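Local coordinates for protein aerobactin synthase IucC (Klebsiella pneumoniae, PDB 6CN7) that probably catalyses the ATP-dependent coupling of a second N-acetyl-N-hydroxylysine to the citryl intermediate, completing the siderophore aerobactin, at residues T429-K434 with R439-D444; S317-L322 with V407-H412; C133-H138 with P367-T372; L399-R404 with G435-V440. The protein carries 5 engineered substitutions. All blocks are in the same frame, centred on the assembly; numbering follows the deposited sequence.

From the N terminus, the first segment met is 133-138, which contact 3 joins to 367-372 across a loop of more than two hundred residues. Segment 317-322 lies inside that loop. Its partner 407-412 lies beyond it, so contacts 2 and 3 cross. Contact 4 opens at 399-404, before contact 2 closes, and ends at 435-440, so these two cross as well. Contact 1 is a short hairpin whose second strand also serves contact 4. All four contacts meet at one mixed sheet, ordered 320-321, 436-442, 428-433, 366-369. Contacts 2 and 4 tie helix 395-417 to it, and contact 3 ties on the loop after helix 128-133.

Contact 1. Residues T429-K434 with R439-D444; sequences TLAMKK and RVLLKD
Strands 429-433 and 439-442 run antiparallel, with axes 4.7 Å apart at closest and directions 145° apart, and they set Thr429 opposite Leu441 and Leu430 opposite Val440. Thr429 and Leu441 are a hydrogen-bonded pair. Thr429 N gives to Leu441 O at 3.1 Å. Leu441 N gives back to Thr429 O at 2.7 Å. Further on, Ala431 N also bonds to Arg439 O, at 3.0 Å. Leu430 and Val440 are a non-hydrogen-bonded pair, and there Leu430 CD2 meets Val440 CG2 at 4.2 Å. Thr429, Ala431, Arg439 and Leu441 use the other face. On it, Leu441 CD1 lies 4.1 Å from Ala431 CB. Lys443, past the end of its strand, bends at chi3 (68°) and crosses the threonine side chain at about a right angle. Its NZ makes a weak hydrogen bond to Thr429 OG1, at 3.2 Å. The guanidinium of Arg439 makes a salt bridge with Glu365, outside the hairpin. This is a beta hairpin at the centre of a mixed sheet. Strand 366-369 flanks it beside 428-433, and strand 320-321 flanks it beside 436-442. Helix 395-417 covers the face of Leu430 and Val440, through Leu402, Val405 and Val406.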
loop_
_atom_site.group_PDB
_atom_site.type_symbol
_atom_site.label_atom_id
_atom_site.label_comp_id
_atom_site.label_asym_id
_atom_site.label_seq_id
_atom_site.Cartn_x
_atom_site.Cartn_y
_atom_site.Cartn_z
ATOM N N THR A 429 -22.035 -20.270 14.275
ATOM C CA THR A 429 -22.007 -19.686 15.605
ATOM C C THR A 429 -22.926 -20.483 16.520
ATOM O O THR A 429 -24.038 -20.851 16.132
ATOM C CB THR A 429 -22.444 -18.217 15.572
ATOM O OG1 THR A 429 -21.559 -17.471 14.730
ATOM C CG2 THR A 429 -22.431 -17.616 16.973
ATOM N N LEU A 430 -22.452 -20.754 17.731
ATOM C CA LEU A 430 -23.224 -21.464 18.739
ATOM C C LEU A 430 -23.593 -20.515 19.867
ATOM O O LEU A 430 -22.760 -19.726 20.323
ATOM C CB LEU A 430 -22.441 -22.646 19.315
ATOM C CG LEU A 430 -22.019 -23.749 18.347
ATOM C CD1 LEU A 430 -21.141 -24.752 19.073
ATOM C CD2 LEU A 430 -23.233 -24.433 17.742
ATOM N N ALA A 431 -24.843 -20.595 20.311
ATOM C CA ALA A 431 -25.286 -19.879 21.500
ATOM C C ALA A 431 -25.024 -20.759 22.714
ATOM O O ALA A 431 -25.559 -21.868 22.810
ATOM C CB ALA A 431 -26.767 -19.518 21.398
ATOM N N MET A 432 -24.200 -20.269 23.634
ATOM C CA MET A 432 -23.762 -21.039 24.791
ATOM C C MET A 432 -24.339 -20.432 26.061
ATOM O O MET A 432 -24.309 -19.211 26.241
ATOM C CB MET A 432 -22.234 -21.074 24.882
ATOM C CG MET A 432 -21.535 -21.626 23.647
ATOM S SD MET A 432 -21.826 -23.388 23.390
ATOM C CE MET A 432 -21.010 -24.101 24.817
ATOM N N LYS A 433 -24.862 -21.290 26.934
ATOM C CA LYS A 433 -25.312 -20.885 28.260
ATOM C C LYS A 433 -24.877 -21.946 29.256
ATOM O O LYS A 433 -25.345 -23.087 29.194
ATOM C CB LYS A 433 -26.833 -20.700 28.302
ATOM N N LYS A 434 -23.984 -21.569 30.167
ATOM C CA LYS A 434 -23.499 -22.475 31.205
ATOM C C LYS A 434 -22.965 -23.771 30.598
ATOM O O LYS A 434 -23.282 -24.877 31.043
ATOM C CB LYS A 434 -24.596 -22.757 32.232
ATOM C CG LYS A 434 -25.109 -21.502 32.919
ATOM C CD LYS A 434 -25.977 -21.828 34.122
ATOM C CE LYS A 434 -26.282 -20.574 34.925
ATOM N NZ LYS A 434 -26.908 -19.513 34.086
ATOM N N ARG A 439 -28.504 -23.262 20.754
ATOM C CA ARG A 439 -28.973 -23.334 19.379
ATOM C C ARG A 439 -27.868 -22.806 18.476
ATOM O O ARG A 439 -26.872 -22.246 18.943
ATOM C CB ARG A 439 -30.274 -22.549 19.192
ATOM C CG ARG A 439 -30.215 -21.100 19.647
ATOM C CD ARG A 439 -31.620 -20.543 19.760
ATOM N NE ARG A 439 -31.657 -19.101 19.980
ATOM C CZ ARG A 439 -31.623 -18.521 21.174
ATOM N NH1 ARG A 439 -31.542 -19.255 22.277
ATOM N NH2 ARG A 439 -31.669 -17.199 21.269
ATOM N N VAL A 440 -28.051 -22.997 17.176
ATOM C CA VAL A 440 -27.059 -22.590 16.189
ATOM C C VAL A 440 -27.528 -21.310 15.511
ATOM O O VAL A 440 -28.729 -21.070 15.348
ATOM C CB VAL A 440 -26.798 -23.704 15.153
ATOM C CG1 VAL A 440 -27.994 -23.888 14.221
ATOM C CG2 VAL A 440 -25.537 -23.411 14.366
ATOM N N LEU A 441 -26.567 -20.472 15.129
ATOM C CA LEU A 441 -26.826 -19.246 14.385
ATOM C C LEU A 441 -26.052 -19.310 13.077
ATOM O O LEU A 441 -24.830 -19.496 13.084
ATOM C CB LEU A 441 -26.417 -18.008 15.187
ATOM C CG LEU A 441 -27.352 -17.537 16.306
ATOM C CD1 LEU A 441 -27.362 -18.505 17.475
ATOM C CD2 LEU A 441 -26.948 -16.154 16.771
ATOM N N LEU A 442 -26.762 -19.165 11.963
ATOM C CA LEU A 442 -26.166 -19.200 10.637
ATOM C C LEU A 442 -26.215 -17.806 10.028
ATOM O O LEU A 442 -27.188 -17.070 10.223
ATOM C CB LEU A 442 -26.901 -20.198 9.740
ATOM C CG LEU A 442 -27.122 -21.575 10.372
ATOM C CD1 LEU A 442 -28.045 -22.413 9.510
ATOM C CD2 LEU A 442 -25.798 -22.287 10.599
ATOM N N LYS A 443 -25.159 -17.446 9.296
ATOM C CA LYS A 443 -25.023 -16.082 8.793
ATOM C C LYS A 443 -24.544 -15.977 7.350
ATOM O O LYS A 443 -24.878 -14.986 6.693
ATOM C CB LYS A 443 -24.062 -15.287 9.688
ATOM C CG LYS A 443 -22.714 -15.966 9.920
ATOM C CD LYS A 443 -21.838 -15.182 10.891
ATOM C CE LYS A 443 -22.402 -15.208 12.306
ATOM N NZ LYS A 443 -21.471 -14.616 13.307
ATOM N N ASP A 444 -23.792 -16.942 6.824
ATOM C CA ASP A 444 -23.177 -16.824 5.504
ATOM C C ASP A 444 -23.967 -17.632 4.479
ATOM O O ASP A 444 -23.930 -18.867 4.479
ATOM C CB ASP A 444 -21.717 -17.268 5.548
ATOM C CG ASP A 444 -20.818 -16.222 6.181
ATOM O OD1 ASP A 444 -20.951 -15.037 5.819
ATOM O OD2 ASP A 444 -19.988 -16.570 7.047
#

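Contact 2. Residues S317-L322 with V407-H412; sequences SGAVIL and VVPLYH
Pro409 meets Ser317 and Ala319 through van der Waals contact, and no hydrogen bond joins the two segments. The serine supplies the closer touch. Its OG lies 3.4 Å from Pro409 CG, and its CB is 3.6 Å from the same ring carbon. Ala319 adds an apolar contact, its CB 4.1 Å from Pro409 CB. CB and CG of the proline ring thus do most of the touching. The interface is small. Hydrogen bonds act within each side instead. Ser317 OG stands between the backbone N and the carbonyl carbon (chi1 73°). From there it accepts from Ala319 N at 3.3 Å, which makes an ST turn. The same OG also bonds to Leu314 O, one turn back in helix 312-317. These two bonds hold the hydroxyl where both OG and CB of Ser317 rest on the proline ring. Gly318, with positive phi, turns the chain out of the helix between the two contact residues. On the other side, Pro409 has no N-H for the turn before it, and helix 395-417 is kinked there. Tyr411 N bonds to Val407 O at 2.8 Å in the regular way. The contact sets Ser317 and the loop residue Ala319, which leads into strand 320-321, against helix 395-417. Strand 436-442 lies alongside, bonded to Val320, and helix 505-521 packs on Val407 and Val408.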
loop_
_atom_site.group_PDB
_atom_site.type_symbol
_atom_site.label_atom_id
_atom_site.label_comp_id
_atom_site.label_asym_id
_atom_site.label_seq_id
_atom_site.Cartn_x
_atom_site.Cartn_y
_atom_site.Cartn_z
ATOM N N SER A 317 -35.330 -27.117 16.451
ATOM C CA SER A 317 -33.886 -27.113 16.656
ATOM C C SER A 317 -33.389 -25.797 17.232
ATOM O O SER A 317 -32.300 -25.765 17.814
ATOM C CB SER A 317 -33.157 -27.393 15.345
ATOM O OG SER A 317 -33.226 -26.275 14.475
ATOM N N GLY A 318 -34.156 -24.718 17.083
ATOM C CA GLY A 318 -33.736 -23.409 17.532
ATOM C C GLY A 318 -32.873 -22.644 16.553
ATOM O O GLY A 318 -32.515 -21.496 16.840
ATOM N N ALA A 319 -32.540 -23.233 15.405
ATOM C CA ALA A 319 -31.626 -22.597 14.464
ATOM C C ALA A 319 -32.105 -21.201 14.086
ATOM O O ALA A 319 -33.294 -20.975 13.851
ATOM C CB ALA A 319 -31.483 -23.460 13.209
ATOM N N VAL A 320 -31.162 -20.264 14.024
ATOM C CA VAL A 320 -31.446 -18.866 13.727
ATOM C C VAL A 320 -30.761 -18.491 12.422
ATOM O O VAL A 320 -29.627 -18.907 12.161
ATOM C CB VAL A 320 -30.978 -17.941 14.869
ATOM C CG1 VAL A 320 -31.183 -16.470 14.501
ATOM C CG2 VAL A 320 -31.708 -18.276 16.162
ATOM N N ILE A 321 -31.452 -17.698 11.609
ATOM C CA ILE A 321 -30.922 -17.173 10.357
ATOM C C ILE A 321 -30.648 -15.689 10.563
ATOM O O ILE A 321 -31.583 -14.883 10.645
ATOM C CB ILE A 321 -31.896 -17.402 9.192
ATOM C CG1 ILE A 321 -32.074 -18.902 8.923
ATOM C CG2 ILE A 321 -31.420 -16.680 7.934
ATOM C CD1 ILE A 321 -30.822 -19.613 8.434
ATOM N N LEU A 322 -29.373 -15.324 10.647
ATOM C CA LEU A 322 -28.993 -13.921 10.729
ATOM C C LEU A 322 -29.108 -13.288 9.348
ATOM O O LEU A 322 -28.550 -13.800 8.372
ATOM C CB LEU A 322 -27.571 -13.784 11.274
ATOM C CG LEU A 322 -27.383 -14.294 12.708
ATOM C CD1 LEU A 322 -25.920 -14.276 13.112
ATOM C CD2 LEU A 322 -28.208 -13.477 13.689
ATOM N N VAL A 407 -26.191 -30.396 13.269
ATOM C CA VAL A 407 -26.230 -31.229 12.072
ATOM C C VAL A 407 -27.661 -31.454 11.606
ATOM O O VAL A 407 -27.944 -31.406 10.402
ATOM C CB VAL A 407 -25.501 -32.561 12.337
ATOM C CG1 VAL A 407 -25.501 -33.431 11.087
ATOM C CG2 VAL A 407 -24.073 -32.299 12.806
ATOM N N VAL A 408 -28.583 -31.700 12.538
ATOM C CA VAL A 408 -29.969 -31.976 12.157
ATOM C C VAL A 408 -30.550 -30.849 11.309
ATOM O O VAL A 408 -31.071 -31.131 10.219
ATOM C CB VAL A 408 -30.811 -32.272 13.402
ATOM C CG1 VAL A 408 -32.279 -32.469 13.027
ATOM C CG2 VAL A 408 -30.277 -33.505 14.122
ATOM N N PRO A 409 -30.503 -29.579 11.731
ATOM C CA PRO A 409 -31.078 -28.521 10.878
ATOM C C PRO A 409 -30.470 -28.481 9.488
ATOM O O PRO A 409 -31.197 -28.332 8.497
ATOM C CB PRO A 409 -30.783 -27.232 11.661
ATOM C CG PRO A 409 -30.466 -27.666 13.038
ATOM C CD PRO A 409 -29.892 -29.032 12.952
ATOM N N LEU A 410 -29.148 -28.614 9.386
ATOM C CA LEU A 410 -28.494 -28.524 8.085
ATOM C C LEU A 410 -28.859 -29.708 7.199
ATOM O O LEU A 410 -29.102 -29.539 5.998
ATOM C CB LEU A 410 -26.979 -28.441 8.269
ATOM C CG LEU A 410 -26.468 -27.186 8.983
ATOM C CD1 LEU A 410 -24.982 -27.305 9.263
ATOM C CD2 LEU A 410 -26.756 -25.938 8.161
ATOM N N TYR A 411 -28.907 -30.913 7.767
ATOM C CA TYR A 411 -29.257 -32.084 6.972
ATOM C C TYR A 411 -30.729 -32.065 6.588
ATOM O O TYR A 411 -31.091 -32.459 5.473
ATOM C CB TYR A 411 -28.915 -33.356 7.745
ATOM C CG TYR A 411 -29.037 -34.625 6.936
ATOM C CD1 TYR A 411 -28.313 -34.795 5.764
ATOM C CD2 TYR A 411 -29.858 -35.661 7.354
ATOM C CE1 TYR A 411 -28.415 -35.955 5.021
ATOM C CE2 TYR A 411 -29.967 -36.827 6.619
ATOM C CZ TYR A 411 -29.241 -36.968 5.455
ATOM O OH TYR A 411 -29.347 -38.126 4.721
ATOM N N HIS A 412 -31.592 -31.608 7.498
ATOM C CA HIS A 412 -33.015 -31.500 7.192
ATOM C C HIS A 412 -33.261 -30.466 6.101
ATOM O O HIS A 412 -34.022 -30.710 5.158
ATOM C CB HIS A 412 -33.794 -31.146 8.461
ATOM C CG HIS A 412 -35.256 -30.923 8.234
ATOM N ND1 HIS A 412 -36.120 -31.936 7.879
ATOM C CD2 HIS A 412 -36.010 -29.801 8.319
ATOM C CE1 HIS A 412 -37.340 -31.450 7.753
ATOM N NE2 HIS A 412 -37.300 -30.157 8.013
#

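Contact 3. Residues C133-H138 with P367-T372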
loop_
_atom_site.group_PDB
_atom_site.type_symbol
_atom_site.label_atom_id
_atom_site.label_comp_id
_atom_site.label_asym_id
_atom_site.label_seq_id
_atom_site.Cartn_x
_atom_site.Cartn_y
_atom_site.Cartn_z
ATOM N N CYS A 133 -11.144 -13.586 18.293
ATOM C CA CYS A 133 -9.864 -13.090 17.801
ATOM C C CYS A 133 -8.733 -14.077 18.065
ATOM O O CYS A 133 -7.806 -14.186 17.257
ATOM C CB CYS A 133 -9.536 -11.742 18.446
ATOM S SG CYS A 133 -10.483 -10.340 17.804
ATOM N N LEU A 134 -8.788 -14.804 19.180
ATOM C CA LEU A 134 -7.693 -15.669 19.596
ATOM C C LEU A 134 -7.778 -17.070 19.004
ATOM O O LEU A 134 -6.954 -17.924 19.351
ATOM C CB LEU A 134 -7.648 -15.754 21.124
ATOM C CG LEU A 134 -7.425 -14.425 21.855
ATOM C CD1 LEU A 134 -7.446 -14.652 23.353
ATOM C CD2 LEU A 134 -6.117 -13.772 21.430
ATOM N N LEU A 135 -8.740 -17.326 18.121
ATOM C CA LEU A 135 -8.831 -18.633 17.492
ATOM C C LEU A 135 -7.651 -18.854 16.549
ATOM O O LEU A 135 -7.108 -17.915 15.963
ATOM C CB LEU A 135 -10.150 -18.769 16.732
ATOM C CG LEU A 135 -11.418 -18.771 17.591
ATOM C CD1 LEU A 135 -12.648 -18.773 16.704
ATOM C CD2 LEU A 135 -11.444 -19.962 18.536
ATOM N N SER A 136 -7.261 -20.123 16.402
ATOM C CA SER A 136 -6.072 -20.462 15.627
ATOM C C SER A 136 -6.245 -20.193 14.138
ATOM O O SER A 136 -5.245 -20.073 13.425
ATOM C CB SER A 136 -5.709 -21.932 15.833
ATOM O OG SER A 136 -5.489 -22.215 17.202
ATOM N N GLY A 137 -7.475 -20.092 13.655
ATOM C CA GLY A 137 -7.722 -19.914 12.236
ATOM C C GLY A 137 -8.190 -21.191 11.569
ATOM O O GLY A 137 -8.573 -22.173 12.211
ATOM N N HIS A 138 -8.150 -21.166 10.245
ATOM C CA HIS A 138 -8.698 -22.275 9.474
ATOM C C HIS A 138 -7.860 -23.530 9.704
ATOM O O HIS A 138 -6.634 -23.485 9.557
ATOM C CB HIS A 138 -8.743 -21.935 7.989
ATOM C CG HIS A 138 -9.642 -22.833 7.197
ATOM N ND1 HIS A 138 -9.217 -24.031 6.665
ATOM C CD2 HIS A 138 -10.947 -22.714 6.859
ATOM C CE1 HIS A 138 -10.220 -24.608 6.028
ATOM N NE2 HIS A 138 -11.281 -23.830 6.131
ATOM N N PRO A 367 -22.177 -16.050 22.366
ATOM C CA PRO A 367 -21.825 -16.675 21.087
ATOM C C PRO A 367 -20.378 -17.141 21.042
ATOM O O PRO A 367 -19.472 -16.508 21.589
ATOM C CB PRO A 367 -22.058 -15.537 20.086
ATOM C CG PRO A 367 -21.680 -14.319 20.858
ATOM C CD PRO A 367 -22.083 -14.581 22.292
ATOM N N ILE A 368 -20.170 -18.276 20.381
ATOM C CA ILE A 368 -18.839 -18.744 20.025
ATOM C C ILE A 368 -18.903 -19.318 18.620
ATOM O O ILE A 368 -19.944 -19.811 18.177
ATOM C CB ILE A 368 -18.291 -19.805 21.012
ATOM C CG1 ILE A 368 -19.112 -21.103 20.938
ATOM C CG2 ILE A 368 -18.276 -19.254 22.434
ATOM C CD1 ILE A 368 -18.485 -22.266 21.676
ATOM N N LEU A 369 -17.783 -19.244 17.912
ATOM C CA LEU A 369 -17.641 -19.992 16.676
ATOM C C LEU A 369 -17.407 -21.457 17.009
ATOM O O LEU A 369 -16.728 -21.785 17.988
ATOM C CB LEU A 369 -16.482 -19.451 15.841
ATOM C CG LEU A 369 -16.617 -17.999 15.376
ATOM C CD1 LEU A 369 -15.415 -17.605 14.537
ATOM C CD2 LEU A 369 -17.909 -17.779 14.593
ATOM N N MET A 370 -17.990 -22.342 16.201
ATOM C CA MET A 370 -17.818 -23.767 16.454
ATOM C C MET A 370 -16.352 -24.169 16.368
ATOM O O MET A 370 -15.935 -25.136 17.013
ATOM C CB MET A 370 -18.653 -24.584 15.470
ATOM C CG MET A 370 -18.663 -26.065 15.793
ATOM S SD MET A 370 -19.991 -26.957 14.979
ATOM C CE MET A 370 -19.581 -28.635 15.448
ATOM N N ALA A 371 -15.557 -23.435 15.586
ATOM C CA ALA A 371 -14.119 -23.672 15.556
ATOM C C ALA A 371 -13.497 -23.576 16.941
ATOM O O ALA A 371 -12.410 -24.121 17.158
ATOM C CB ALA A 371 -13.443 -22.677 14.610
ATOM N N THR A 372 -14.158 -22.892 17.879
ATOM C CA THR A 372 -13.671 -22.842 19.253
ATOM C C THR A 372 -13.467 -24.239 19.824
ATOM O O THR A 372 -12.558 -24.450 20.634
ATOM C CB THR A 372 -14.653 -22.053 20.123
ATOM O OG1 THR A 372 -14.866 -20.755 19.555
ATOM C CG2 THR A 372 -14.126 -21.898 21.543
#
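Strand 366-369, an outermost strand of the mixed sheet within this chain, ends in a 3-10 turn, and Leu135 from the loop after helix 128-133 packs on the junction, against Leu369 and Thr372. Both methyl branches of Leu135 are used. CD1 meets Leu369 CD1 at 3.7 Å and lies 4.0 Å from Leu369 CB. The two leucine side chains cross obliquely. CD2 lies against the threonine, 3.7 Å from Thr372 OG1 and equally close to Thr372 CA. Here the side chains cross at about a right angle. CD2 also comes near the backbone of Ala371, at the edge of contact. With CG of Leu135 anti to the carbonyl carbon (chi1 -66°), the branch at CG carries CD1 mainly to Leu369 and CD2 to Thr372. No hydrogen bond crosses the contact. Leu369 O and Thr372 OG1 are bonded to each other within 367-372. The oxygen receives Thr372 N at 2.8 Å, and Thr372 OG1 gives to Leu369 O at 2.6 Å, in the carbonyl plane and on a lone pair. The hydroxyl is thereby held beside Leu135. Ser136 OG bonds to Glu375. Strand 428-433 lies next in the sheet, bonded through Ile368. Leu131 and Gln132 of helix 128-133 touch Thr372 and Leu369. The backbone bond from Thr372 N to the oxygen three residues back is the 3-10 pattern, and the threonine hydroxyl adds a second bond to that oxygen at the strand end.

Contact 4. Residues L399-R404 with G435-V440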
loop_
_atom_site.group_PDB
_atom_site.type_symbol
_atom_site.label_atom_id
_atom_site.label_comp_id
_atom_site.label_asym_id
_atom_site.label_seq_id
_atom_site.Cartn_x
_atom_site.Cartn_y
_atom_site.Cartn_z
ATOM N N LEU A 399 -22.316 -34.090 23.650
ATOM C CA LEU A 399 -22.121 -34.243 22.212
ATOM C C LEU A 399 -23.448 -34.437 21.489
ATOM O O LEU A 399 -23.670 -33.858 20.419
ATOM C CB LEU A 399 -21.184 -35.418 21.931
ATOM C CG LEU A 399 -19.684 -35.116 21.947
ATOM C CD1 LEU A 399 -19.228 -34.654 23.313
ATOM C CD2 LEU A 399 -18.900 -36.345 21.523
ATOM N N THR A 400 -24.335 -35.265 22.046
ATOM C CA THR A 400 -25.639 -35.472 21.423
ATOM C C THR A 400 -26.375 -34.149 21.255
ATOM O O THR A 400 -26.960 -33.882 20.198
ATOM C CB THR A 400 -26.472 -36.450 22.256
ATOM O OG1 THR A 400 -25.836 -37.733 22.270
ATOM C CG2 THR A 400 -27.886 -36.596 21.682
ATOM N N GLN A 401 -26.354 -33.306 22.289
ATOM C CA GLN A 401 -26.970 -31.987 22.186
ATOM C C GLN A 401 -26.337 -31.175 21.062
ATOM O O GLN A 401 -27.042 -30.530 20.277
ATOM C CB GLN A 401 -26.845 -31.253 23.521
ATOM C CG GLN A 401 -27.516 -29.887 23.561
ATOM C CD GLN A 401 -29.021 -29.976 23.460
ATOM O OE1 GLN A 401 -29.602 -31.059 23.544
ATOM N NE2 GLN A 401 -29.666 -28.830 23.278
ATOM N N LEU A 402 -25.005 -31.194 20.967
ATOM C CA LEU A 402 -24.324 -30.463 19.902
ATOM C C LEU A 402 -24.771 -30.947 18.528
ATOM O O LEU A 402 -24.988 -30.138 17.617
ATOM C CB LEU A 402 -22.808 -30.615 20.050
ATOM C CG LEU A 402 -21.941 -29.983 18.955
ATOM C CD1 LEU A 402 -22.053 -28.466 18.977
ATOM C CD2 LEU A 402 -20.495 -30.417 19.110
ATOM N N PHE A 403 -24.910 -32.263 18.357
ATOM C CA PHE A 403 -25.272 -32.803 17.051
ATOM C C PHE A 403 -26.711 -32.461 16.685
ATOM O O PHE A 403 -27.012 -32.193 15.516
ATOM C CB PHE A 403 -25.061 -34.318 17.039
ATOM C CG PHE A 403 -23.624 -34.737 17.215
ATOM C CD1 PHE A 403 -22.584 -33.930 16.780
ATOM C CD2 PHE A 403 -23.314 -35.945 17.816
ATOM C CE1 PHE A 403 -21.269 -34.319 16.941
ATOM C CE2 PHE A 403 -21.999 -36.339 17.979
ATOM C CZ PHE A 403 -20.976 -35.525 17.541
ATOM N N ARG A 404 -27.615 -32.466 17.666
ATOM C CA ARG A 404 -28.999 -32.090 17.390
ATOM C C ARG A 404 -29.117 -30.607 17.070
ATOM O O ARG A 404 -30.017 -30.201 16.324
ATOM C CB ARG A 404 -29.886 -32.448 18.582
ATOM C CG ARG A 404 -29.861 -33.922 18.967
ATOM C CD ARG A 404 -30.531 -34.141 20.315
ATOM N NE ARG A 404 -31.967 -33.903 20.242
ATOM C CZ ARG A 404 -32.746 -33.638 21.284
ATOM N NH1 ARG A 404 -32.237 -33.558 22.508
ATOM N NH2 ARG A 404 -34.043 -33.443 21.097
ATOM N N GLY A 435 -22.147 -23.623 29.557
ATOM C CA GLY A 435 -21.439 -24.738 28.967
ATOM C C GLY A 435 -22.227 -25.573 27.984
ATOM O O GLY A 435 -21.664 -26.516 27.415
ATOM N N VAL A 436 -23.498 -25.259 27.753
ATOM C CA VAL A 436 -24.346 -26.062 26.872
ATOM C C VAL A 436 -24.634 -25.275 25.598
ATOM O O VAL A 436 -24.923 -24.072 25.675
ATOM C CB VAL A 436 -25.656 -26.456 27.572
ATOM C CG1 VAL A 436 -26.535 -27.290 26.641
ATOM C CG2 VAL A 436 -25.362 -27.217 28.854
ATOM N N PRO A 437 -24.571 -25.891 24.414
ATOM C CA PRO A 437 -25.023 -25.197 23.196
ATOM C C PRO A 437 -26.543 -25.135 23.142
ATOM O O PRO A 437 -27.216 -26.166 23.097
ATOM C CB PRO A 437 -24.449 -26.056 22.061
ATOM C CG PRO A 437 -24.172 -27.380 22.663
ATOM C CD PRO A 437 -23.852 -27.141 24.104
ATOM N N GLN A 438 -27.081 -23.915 23.149
ATOM C CA GLN A 438 -28.527 -23.713 23.141
ATOM C C GLN A 438 -29.102 -23.912 21.747
ATOM O O GLN A 438 -30.081 -24.643 21.567
ATOM C CB GLN A 438 -28.862 -22.306 23.644
ATOM C CG GLN A 438 -28.251 -21.949 24.987
ATOM C CD GLN A 438 -28.978 -22.593 26.149
ATOM O OE1 GLN A 438 -30.192 -22.461 26.284
ATOM N NE2 GLN A 438 -28.238 -23.295 26.997
ATOM N N ARG A 439 -28.504 -23.262 20.754
ATOM C CA ARG A 439 -28.973 -23.334 19.379
ATOM C C ARG A 439 -27.868 -22.806 18.476
ATOM O O ARG A 439 -26.872 -22.246 18.943
ATOM C CB ARG A 439 -30.274 -22.549 19.192
ATOM C CG ARG A 439 -30.215 -21.100 19.647
ATOM C CD ARG A 439 -31.620 -20.543 19.760
ATOM N NE ARG A 439 -31.657 -19.101 19.980
ATOM C CZ ARG A 439 -31.623 -18.521 21.174
ATOM N NH1 ARG A 439 -31.542 -19.255 22.277
ATOM N NH2 ARG A 439 -31.669 -17.199 21.269
ATOM N N VAL A 440 -28.051 -22.997 17.176
ATOM C CA VAL A 440 -27.059 -22.590 16.189
ATOM C C VAL A 440 -27.528 -21.310 15.511
ATOM O O VAL A 440 -28.729 -21.070 15.348
ATOM C CB VAL A 440 -26.798 -23.704 15.153
ATOM C CG1 VAL A 440 -27.994 -23.888 14.221
ATOM C CG2 VAL A 440 -25.537 -23.411 14.366
#
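In Gln401 the first torsion puts CG opposite the backbone N (chi1 -177°), and a bend at chi2 (67°) then brings the amide near Pro437 O, with CG beside Val436. The aliphatic part makes much of the contact. Gln401 CG lies 4.1 Å from Val436 CG1, and the two side chains cross at about a right angle. Val436 CG1 also stands opposite its own backbone N, which places this methyl against the glutamine. The amide comes close to the backbone as well. Gln401 NE2 is 3.6 Å from Pro437 O, which does not count as a hydrogen bond. Gln401 CG is 3.8 Å from the same oxygen. Next on the helix, Leu402 receives the proline ring. Pro437 CG sits 4.1 Å from Leu402 CA and 4.4 Å from Leu402 CB. Helix 399-404 and strand 436-440 run nearly the same way, with directions 21° apart and axes 8.3 Å apart at closest. The proline ring lies between the two, with the glutamine beside it. Around the contact, Trp398 of the same helix touches Pro437 and bonds through NE1 to Gly435 O. Leu402 also packs on Leu430, and Met432 touches Pro437 from the neighbouring strand. The contact is mainly van der Waals, with no hydrogen bond across it; the amide only comes near Pro437 O. A partly exposed glutamine lies beside Val436 and Pro437, and the buried Leu402 and Pro437 meet next to it. Pro437 has no N-H to give, and its ring carbons serve as the surface that meets the helix.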